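Local coordinates for protein mannose recognizing lectin (Marasmius oreades, PDB 4PDT) that probably binds carbohydrates, mannose in particular, as a bulb-type lectin whose chain folds into three small antiparallel beta sheets, at residues Tyr7-Pro12 and Ile24-Arg29; Asp66-Gly71 and Thr82-Asp87; Gln96-Leu101 and Asn115-His120. One frame throughout, in Å; residues are numbered along the deposited sequence.

Interaction 1: residues Tyr7-Pro12 and Ile24-Arg29; sequences YGSTLP and ISDSGR
Gly8 and Ile24 meet where two of the three sheets of the bulb-lectin beta-prism come together. Gly8 sits in a type II' beta turn, Tyr7 to Thr10, that leads into strand 10-12; Ile24 ends strand 21-24, and the chain then enters a type I turn from Ser25 to Gly28 on its way to strand 30-34. The positive phi of Gly8 (62°) is one that glycine adopts easily, which suits it to the second position of a II' turn.

A single direct hydrogen bond joins the segments. Ile24 N donates to Gly8 O at 2.9 Å, nearly straight at the hydrogen but from above the carbonyl plane, 41° out of it.

The van der Waals contact is close and small. Ser9 CA lies 3.0 Å from Ile24 O, with Ser9 CB beside it at 3.3 Å from that same oxygen. Ile24 offers its short branch, CG2, to Gly8 O, while the longer CG1 arm, anti to the backbone N (chi1 -170°), leads away from the turn; the Ile24 side chain also touches His5. A beta-branched residue can turn one branch to the turn while the other runs away from it.

Hydroxyls make the remaining polar contacts. Ser25 OG and Ser27 OG are hydrogen-bonded to each other at 2.8 Å, and Ser27 OG also accepts from Arg29 N in an ST turn, so these small polar side chains brace their own loop. Ser9 OG is similarly paired with Thr10 OG1. Asp26, whose carboxylate is too far for a direct bond, reaches the turn through one water: it lies 2.6 Å from Ser9 OG and donates to Asp26 OD1, also at 2.6 Å.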
loop_
_atom_site.group_PDB
_atom_site.type_symbol
_atom_site.label_atom_id
_atom_site.label_comp_id
_atom_site.label_asym_id
_atom_site.label_seq_id
_atom_site.Cartn_x
_atom_site.Cartn_y
_atom_site.Cartn_z
ATOM N N TYR A 7 1.655 7.917 2.078
ATOM C CA TYR A 7 2.316 8.319 0.828
ATOM C C TYR A 7 2.329 9.807 0.527
ATOM O O TYR A 7 2.717 10.165 -0.601
ATOM C CB TYR A 7 1.589 7.669 -0.345
ATOM C CG TYR A 7 1.735 6.150 -0.417
ATOM C CD1 TYR A 7 2.897 5.584 -0.927
ATOM C CD2 TYR A 7 0.681 5.315 -0.103
ATOM C CE1 TYR A 7 3.011 4.208 -1.089
ATOM C CE2 TYR A 7 0.787 3.919 -0.218
ATOM C CZ TYR A 7 1.965 3.379 -0.736
ATOM O OH TYR A 7 1.999 2.009 -0.873
ATOM N N GLY A 8 1.941 10.648 1.468
ATOM C CA GLY A 8 1.802 12.088 1.157
ATOM C C GLY A 8 0.730 12.227 0.093
ATOM O O GLY A 8 -0.360 11.689 0.181
ATOM N N SER A 9 1.097 13.001 -0.934
ATOM C CA SER A 9 0.170 13.256 -2.028
ATOM C C SER A 9 0.187 12.256 -3.190
ATOM O O SER A 9 -0.623 12.323 -4.086
ATOM C CB SER A 9 0.565 14.607 -2.711
ATOM O OG SER A 9 1.793 14.468 -3.399
ATOM N N THR A 10 1.131 11.328 -3.210
ATOM C CA THR A 10 1.430 10.604 -4.439
ATOM C C THR A 10 1.552 9.115 -4.281
ATOM O O THR A 10 2.333 8.644 -3.405
ATOM C CB THR A 10 2.746 11.148 -5.011
ATOM O OG1 THR A 10 2.583 12.580 -5.295
ATOM C CG2 THR A 10 3.157 10.435 -6.259
ATOM N N LEU A 11 0.838 8.386 -5.094
ATOM C CA LEU A 11 0.876 6.928 -5.083
ATOM C C LEU A 11 1.845 6.488 -6.175
ATOM O O LEU A 11 1.580 6.616 -7.368
ATOM C CB LEU A 11 -0.491 6.350 -5.306
ATOM C CG LEU A 11 -0.678 4.892 -4.907
ATOM C CD1 LEU A 11 -0.466 4.696 -3.404
ATOM C CD2 LEU A 11 -2.060 4.439 -5.360
ATOM N N PRO A 12 3.040 6.009 -5.769
ATOM C CA PRO A 12 3.999 5.576 -6.750
ATOM C C PRO A 12 3.698 4.148 -7.231
ATOM O O PRO A 12 2.800 3.456 -6.746
ATOM C CB PRO A 12 5.335 5.588 -5.962
ATOM C CG PRO A 12 4.881 5.261 -4.607
ATOM C CD PRO A 12 3.518 5.800 -4.386
ATOM N N ILE A 24 -3.077 12.770 0.349
ATOM C CA ILE A 24 -3.419 14.131 0.842
ATOM C C ILE A 24 -2.534 15.125 0.161
ATOM O O ILE A 24 -1.357 14.928 -0.060
ATOM C CB ILE A 24 -3.254 14.250 2.380
ATOM C CG1 ILE A 24 -3.839 15.552 2.888
ATOM C CG2 ILE A 24 -1.808 14.052 2.860
ATOM C CD1 ILE A 24 -5.328 15.571 2.912
ATOM N N SER A 25 -3.190 16.160 -0.423
ATOM C CA SER A 25 -2.415 17.205 -1.076
ATOM C C SER A 25 -1.515 17.941 -0.085
ATOM O O SER A 25 -1.743 17.905 1.141
ATOM C CB SER A 25 -3.307 18.288 -1.787
ATOM O OG SER A 25 -4.130 18.993 -0.848
ATOM N N ASP A 26 -0.489 18.596 -0.616
ATOM C CA ASP A 26 0.434 19.368 0.237
ATOM C C ASP A 26 -0.316 20.370 1.122
ATOM O O ASP A 26 0.072 20.665 2.232
ATOM C CB ASP A 26 1.492 20.087 -0.599
ATOM C CG ASP A 26 2.397 19.124 -1.351
ATOM O OD1 ASP A 26 2.563 17.942 -0.912
ATOM O OD2 ASP A 26 2.923 19.569 -2.384
ATOM N N SER A 27 -1.355 20.975 0.550
ATOM C CA SER A 27 -2.124 21.967 1.286
ATOM C C SER A 27 -2.986 21.425 2.414
ATOM O O SER A 27 -3.511 22.178 3.245
ATOM C CB SER A 27 -3.062 22.647 0.293
ATOM O OG SER A 27 -4.052 21.733 -0.182
ATOM N N GLY A 28 -3.206 20.109 2.353
ATOM C CA GLY A 28 -4.145 19.473 3.242
ATOM C C GLY A 28 -5.613 19.527 2.808
ATOM O O GLY A 28 -6.469 18.933 3.449
ATOM N N ARG A 29 -5.929 20.280 1.739
ATOM C CA ARG A 29 -7.309 20.473 1.320
ATOM C C ARG A 29 -7.926 19.375 0.500
ATOM O O ARG A 29 -9.192 19.261 0.479
ATOM C CB ARG A 29 -7.432 21.816 0.557
ATOM C CG ARG A 29 -7.049 23.052 1.401
ATOM C CD ARG A 29 -7.269 24.381 0.666
ATOM N NE ARG A 29 -8.656 24.421 0.278
ATOM C CZ ARG A 29 -9.159 25.183 -0.702
ATOM N NH1 ARG A 29 -8.369 25.981 -1.418
ATOM N NH2 ARG A 29 -10.458 25.103 -0.976
HETATM O O HOH W 1 3.574 16.008 -2.252
#

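Interaction 2: residues Asp66-Gly71 and Thr82-Asp87; sequences DGNCVG and TATNGD
Asn68 and Asn85 lie side by side across the contact and point the same way, their amide planes only 20° apart, with ND2 of Asn68 3.7 Å from ND2 of Asn85. They flank an irregular antiparallel pairing of residues 66-69 with 82-86, in which the loop entering strand 69-72 of one beta-prism sheet runs beside the one leaving strand 78-81. Asn68 uses its amide as a backbone mimic: CG stands anti to the main-chain N (chi1 -150°), which brings OD1 to Ala83 N at 2.8 Å, the donor being tilted out of the amide plane.

The two threonines turn their hydroxyls in a different direction. A chi1 of 54° tucks Thr82 OG1 over its own backbone, with a bond to either side, and Thr84 is turned much the same way. The hydroxyls form a directed chain: Cys69 N donates to Thr82 OG1 at 3.0 Å, Thr82 OG1 to Thr84 OG1 at 2.7 Å, and Thr84 OG1 to Gly67 O at 2.6 Å. Thr82 CG2 and Cys69 CB pack beside these bonds, so the compact beta-branched residue serves both polar and nonpolar neighbours.

At the ends the backbones pair directly. Thr82 N donates to Cys69 O, and Gly86 N to Asp66 O at 3.1 Å. Gly67, with a positive phi, has Asn85 and Gly86 close against the side where other residues carry a side chain; glycine fits both demands. Asp66 OD1 closes an Asx turn by accepting from Asn68 N at 2.9 Å, which helps position Asn68.

Because each hydroxyl accepts one hydrogen bond and donates another, the three bonds probably reinforce one another (cooperativity), so that two buried threonine hydroxyls bond Cys69 N and Gly67 O, between the direct backbone bonds at either end.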
loop_
_atom_site.group_PDB
_atom_site.type_symbol
_atom_site.label_atom_id
_atom_site.label_comp_id
_atom_site.label_asym_id
_atom_site.label_seq_id
_atom_site.Cartn_x
_atom_site.Cartn_y
_atom_site.Cartn_z
ATOM N N ASP A 66 2.435 -1.832 -14.462
ATOM C CA ASP A 66 2.078 -1.777 -15.880
ATOM C C ASP A 66 1.557 -0.390 -16.293
ATOM O O ASP A 66 1.314 -0.168 -17.476
ATOM C CB ASP A 66 1.105 -2.874 -16.302
ATOM C CG ASP A 66 -0.318 -2.708 -15.742
ATOM O OD1 ASP A 66 -0.597 -1.751 -14.963
ATOM O OD2 ASP A 66 -1.159 -3.581 -16.141
ATOM N N GLY A 67 1.464 0.501 -15.326
ATOM C CA GLY A 67 1.044 1.871 -15.586
ATOM C C GLY A 67 -0.436 2.108 -15.391
ATOM O O GLY A 67 -0.881 3.257 -15.418
ATOM N N ASN A 68 -1.216 1.049 -15.179
ATOM C CA ASN A 68 -2.625 1.213 -14.913
ATOM C C ASN A 68 -2.833 1.477 -13.454
ATOM O O ASN A 68 -2.180 0.827 -12.631
ATOM C CB ASN A 68 -3.406 -0.027 -15.337
ATOM C CG ASN A 68 -4.833 0.281 -15.766
ATOM O OD1 ASN A 68 -5.375 1.376 -15.526
ATOM N ND2 ASN A 68 -5.437 -0.696 -16.422
ATOM N N CYS A 69 -3.668 2.424 -13.051
ATOM C CA CYS A 69 -4.043 2.673 -11.677
ATOM C C CYS A 69 -5.424 2.060 -11.513
ATOM O O CYS A 69 -6.367 2.443 -12.209
ATOM C CB CYS A 69 -4.045 4.167 -11.324
ATOM S SG CYS A 69 -4.511 4.507 -9.615
ATOM N N VAL A 70 -5.576 1.074 -10.616
ATOM C CA VAL A 70 -6.752 0.221 -10.577
ATOM C C VAL A 70 -7.298 0.074 -9.192
ATOM O O VAL A 70 -6.523 -0.148 -8.230
ATOM C CB VAL A 70 -6.451 -1.184 -11.156
ATOM C CG1 VAL A 70 -7.706 -2.016 -11.198
ATOM C CG2 VAL A 70 -5.827 -1.059 -12.536
ATOM N N GLY A 71 -8.612 0.233 -9.054
ATOM C CA GLY A 71 -9.309 -0.032 -7.808
ATOM C C GLY A 71 -9.824 -1.474 -7.860
ATOM O O GLY A 71 -10.284 -1.952 -8.917
ATOM N N THR A 82 -7.834 3.699 -14.440
ATOM C CA THR A 82 -7.448 4.907 -15.206
ATOM C C THR A 82 -7.112 4.542 -16.642
ATOM O O THR A 82 -7.102 5.437 -17.523
ATOM C CB THR A 82 -6.242 5.616 -14.604
ATOM O OG1 THR A 82 -5.146 4.675 -14.455
ATOM C CG2 THR A 82 -6.603 6.151 -13.262
ATOM N N ALA A 83 -6.820 3.260 -16.915
ATOM C CA ALA A 83 -6.560 2.774 -18.259
ATOM C C ALA A 83 -5.381 3.522 -18.879
ATOM O O ALA A 83 -5.354 3.797 -20.087
ATOM C CB ALA A 83 -7.802 2.860 -19.128
ATOM N N THR A 84 -4.334 3.682 -18.059
ATOM C CA THR A 84 -3.122 4.403 -18.407
ATOM C C THR A 84 -1.910 3.464 -18.689
ATOM O O THR A 84 -0.780 3.925 -18.854
ATOM C CB THR A 84 -2.783 5.420 -17.328
ATOM O OG1 THR A 84 -2.925 4.809 -16.031
ATOM C CG2 THR A 84 -3.735 6.583 -17.368
ATOM N N ASN A 85 -2.152 2.151 -18.766
ATOM C CA ASN A 85 -1.061 1.235 -18.998
ATOM C C ASN A 85 -0.229 1.575 -20.215
ATOM O O ASN A 85 -0.734 1.925 -21.281
ATOM C CB ASN A 85 -1.512 -0.228 -18.982
ATOM C CG ASN A 85 -2.714 -0.523 -19.865
ATOM O OD1 ASN A 85 -2.673 -1.476 -20.675
ATOM N ND2 ASN A 85 -3.822 0.156 -19.619
ATOM N N GLY A 86 1.080 1.529 -20.021
ATOM C CA GLY A 86 2.077 1.821 -21.027
ATOM C C GLY A 86 3.478 1.499 -20.504
ATOM O O GLY A 86 3.600 0.858 -19.468
ATOM N N ASP A 87 4.505 1.928 -21.239
ATOM C CA ASP A 87 5.887 1.616 -20.907
ATOM C C ASP A 87 6.683 2.814 -20.391
ATOM O O ASP A 87 7.862 2.656 -20.043
ATOM C CB ASP A 87 6.624 1.038 -22.132
ATOM C CG ASP A 87 6.050 -0.293 -22.612
ATOM O OD1 ASP A 87 5.633 -1.137 -21.777
ATOM O OD2 ASP A 87 6.127 -0.528 -23.836
#

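Interaction 3: residues Gln96-Leu101 and Asn115-His120; sequences QNDGNL and NTAVVH. With SO4 (sulfate ion), chain B.
Asp98 and Val119 are joined main chain to main chain, with Val119 N donating to Asp98 O at 2.9 Å, where a type I turn from Gln96 to Gly99 faces the C-terminal tail as it bends through an inverse gamma turn centred on Ala117.

Thr116 makes the second bond. Its OG1 donates to Gly99 O at 2.7 Å from above the carbonyl plane, and Thr114 OG1 is a further partner of the same hydroxyl. Gly99, at a positive phi, has the tail pressed against its bare alpha carbon. Asp98 turns its carboxylate back: OD1 accepts from Asn100 N at 2.9 Å in an Asx turn, leaving OD2 alongside the methyl of Ala117, 3.7 Å from CB. The small Ala117 also meets Asn100, CB to CB at 4.0 Å. Val119 sets CB and CG2 over the peptide oxygens of Asn97 and Asp98, a cover well suited to a branched aliphatic residue.

Asn115 points outward, and its ND2 donates to O1 of a sulfate at 3.2 Å, an ion that His113 ND1 also binds.

The turn links strands 92-95 and 101-104, the tail follows strand 110-113, and Val118 and Val119 reach over to Leu44 of strand 40-44 in another sheet.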
loop_
_atom_site.group_PDB
_atom_site.type_symbol
_atom_site.label_atom_id
_atom_site.label_comp_id
_atom_site.label_asym_id
_atom_site.label_seq_id
_atom_site.Cartn_x
_atom_site.Cartn_y
_atom_site.Cartn_z
ATOM N N GLN A 96 -3.279 16.647 -6.324
ATOM C CA GLN A 96 -2.767 17.985 -6.377
ATOM C C GLN A 96 -3.567 19.040 -5.583
ATOM O O GLN A 96 -4.775 18.896 -5.366
ATOM C CB GLN A 96 -2.743 18.419 -7.862
ATOM C CG GLN A 96 -1.841 17.580 -8.723
ATOM C CD GLN A 96 -1.770 17.975 -10.186
ATOM O OE1 GLN A 96 -2.581 18.845 -10.708
ATOM N NE2 GLN A 96 -0.807 17.430 -10.873
ATOM N N ASN A 97 -2.867 20.124 -5.216
ATOM C CA ASN A 97 -3.510 21.216 -4.489
ATOM C C ASN A 97 -4.686 21.837 -5.268
ATOM O O ASN A 97 -5.594 22.351 -4.655
ATOM C CB ASN A 97 -2.508 22.302 -4.204
ATOM C CG ASN A 97 -1.543 21.958 -3.085
ATOM O OD1 ASN A 97 -1.756 20.999 -2.323
ATOM N ND2 ASN A 97 -0.517 22.768 -2.941
ATOM N N ASP A 98 -4.615 21.784 -6.593
ATOM C CA ASP A 98 -5.679 22.382 -7.419
ATOM C C ASP A 98 -6.954 21.585 -7.459
ATOM O O ASP A 98 -8.008 22.046 -7.913
ATOM C CB ASP A 98 -5.174 22.781 -8.787
ATOM C CG ASP A 98 -4.792 21.646 -9.679
ATOM O OD1 ASP A 98 -4.939 20.443 -9.287
ATOM O OD2 ASP A 98 -4.333 21.959 -10.821
ATOM N N GLY A 99 -6.918 20.396 -6.860
ATOM C CA GLY A 99 -8.061 19.509 -6.834
ATOM C C GLY A 99 -8.024 18.413 -7.880
ATOM O O GLY A 99 -8.844 17.480 -7.831
ATOM N N ASN A 100 -7.117 18.528 -8.841
ATOM C CA ASN A 100 -7.005 17.515 -9.874
ATOM C C ASN A 100 -6.228 16.291 -9.310
ATOM O O ASN A 100 -5.249 16.462 -8.570
ATOM C CB ASN A 100 -6.242 18.091 -11.081
ATOM C CG ASN A 100 -6.887 17.780 -12.442
ATOM O OD1 ASN A 100 -6.442 18.328 -13.484
ATOM N ND2 ASN A 100 -7.849 16.944 -12.469
ATOM N N LEU A 101 -6.705 15.106 -9.672
ATOM C CA LEU A 101 -5.981 13.815 -9.375
ATOM C C LEU A 101 -5.475 13.329 -10.741
ATOM O O LEU A 101 -6.279 13.255 -11.703
ATOM C CB LEU A 101 -6.948 12.828 -8.788
ATOM C CG LEU A 101 -6.300 11.464 -8.395
ATOM C CD1 LEU A 101 -5.412 11.575 -7.158
ATOM C CD2 LEU A 101 -7.481 10.537 -8.203
ATOM N N ASN A 115 -10.048 15.683 -13.931
ATOM C CA ASN A 115 -10.575 16.986 -14.501
ATOM C C ASN A 115 -11.381 17.739 -13.475
ATOM O O ASN A 115 -12.528 18.141 -13.682
ATOM C CB ASN A 115 -11.303 16.738 -15.813
ATOM C CG ASN A 115 -10.368 16.123 -16.847
ATOM O OD1 ASN A 115 -9.251 16.628 -17.082
ATOM N ND2 ASN A 115 -10.767 14.996 -17.406
ATOM N N THR A 116 -10.771 17.874 -12.305
ATOM C CA THR A 116 -11.334 18.531 -11.137
ATOM C C THR A 116 -10.413 19.559 -10.485
ATOM O O THR A 116 -10.391 19.746 -9.246
ATOM C CB THR A 116 -11.792 17.501 -10.091
ATOM O OG1 THR A 116 -10.693 16.653 -9.651
ATOM C CG2 THR A 116 -12.874 16.627 -10.615
ATOM N N ALA A 117 -9.767 20.343 -11.356
ATOM C CA ALA A 117 -8.898 21.399 -10.905
ATOM C C ALA A 117 -9.762 22.618 -10.602
ATOM O O ALA A 117 -9.876 23.537 -11.401
ATOM C CB ALA A 117 -7.835 21.670 -11.948
ATOM N N VAL A 118 -10.417 22.575 -9.456
ATOM C CA VAL A 118 -11.376 23.591 -9.070
ATOM C C VAL A 118 -10.781 24.671 -8.181
ATOM O O VAL A 118 -11.459 25.597 -7.771
ATOM C CB VAL A 118 -12.590 22.940 -8.373
ATOM C CG1 VAL A 118 -13.220 21.904 -9.287
ATOM C CG2 VAL A 118 -12.191 22.317 -7.045
ATOM N N VAL A 119 -9.522 24.537 -7.774
ATOM C CA VAL A 119 -8.907 25.550 -6.956
ATOM C C VAL A 119 -7.793 26.151 -7.797
ATOM O O VAL A 119 -6.683 25.607 -7.896
ATOM C CB VAL A 119 -8.263 24.998 -5.661
ATOM C CG1 VAL A 119 -7.553 26.105 -4.874
ATOM C CG2 VAL A 119 -9.228 24.164 -4.805
ATOM N N HIS A 120 -8.071 27.299 -8.382
ATOM C CA HIS A 120 -7.083 27.924 -9.224
ATOM C C HIS A 120 -6.074 28.697 -8.407
ATOM O O HIS A 120 -4.944 28.912 -8.841
ATOM C CB HIS A 120 -7.756 28.816 -10.247
ATOM C CG HIS A 120 -6.834 29.279 -11.320
ATOM N ND1 HIS A 120 -6.429 30.593 -11.441
ATOM C CD2 HIS A 120 -6.159 28.587 -12.268
ATOM C CE1 HIS A 120 -5.595 30.703 -12.461
ATOM N NE2 HIS A 120 -5.403 29.496 -12.970
ATOM O OXT HIS A 120 -6.394 29.195 -7.324
HETATM S S SO4 B . -7.792 12.887 -19.553
HETATM O O1 SO4 B . -8.723 14.016 -19.601
HETATM O O2 SO4 B . -8.185 11.964 -18.404
HETATM O O3 SO4 B . -7.749 12.099 -20.826
HETATM O O4 SO4 B . -6.384 13.231 -19.171
#

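In the fold
Each interaction secures loops where strands of a beta-prism sheet end. Interactions 1 and 3 are neighbours, with centres 12 Å apart, and they touch: Asn97 OD1 of interaction 3 receives a probable hydrogen bond from Ser27 N of interaction 1 at 2.9 Å, and Val119 CG1 packs on Arg29 NH1 at 3.6 Å. Interaction 2 stands apart, its centre about 19 Å from that of interaction 1 and 21 Å from that of interaction 3. Yet 2 and 3 echo each other, both pairing an Asp-Gly-Asn Asx turn with a threonine hydroxyl. Sulfates near Asp66 and at Asn115 probably come from the crystallisation liquor and need not mark sugar sites.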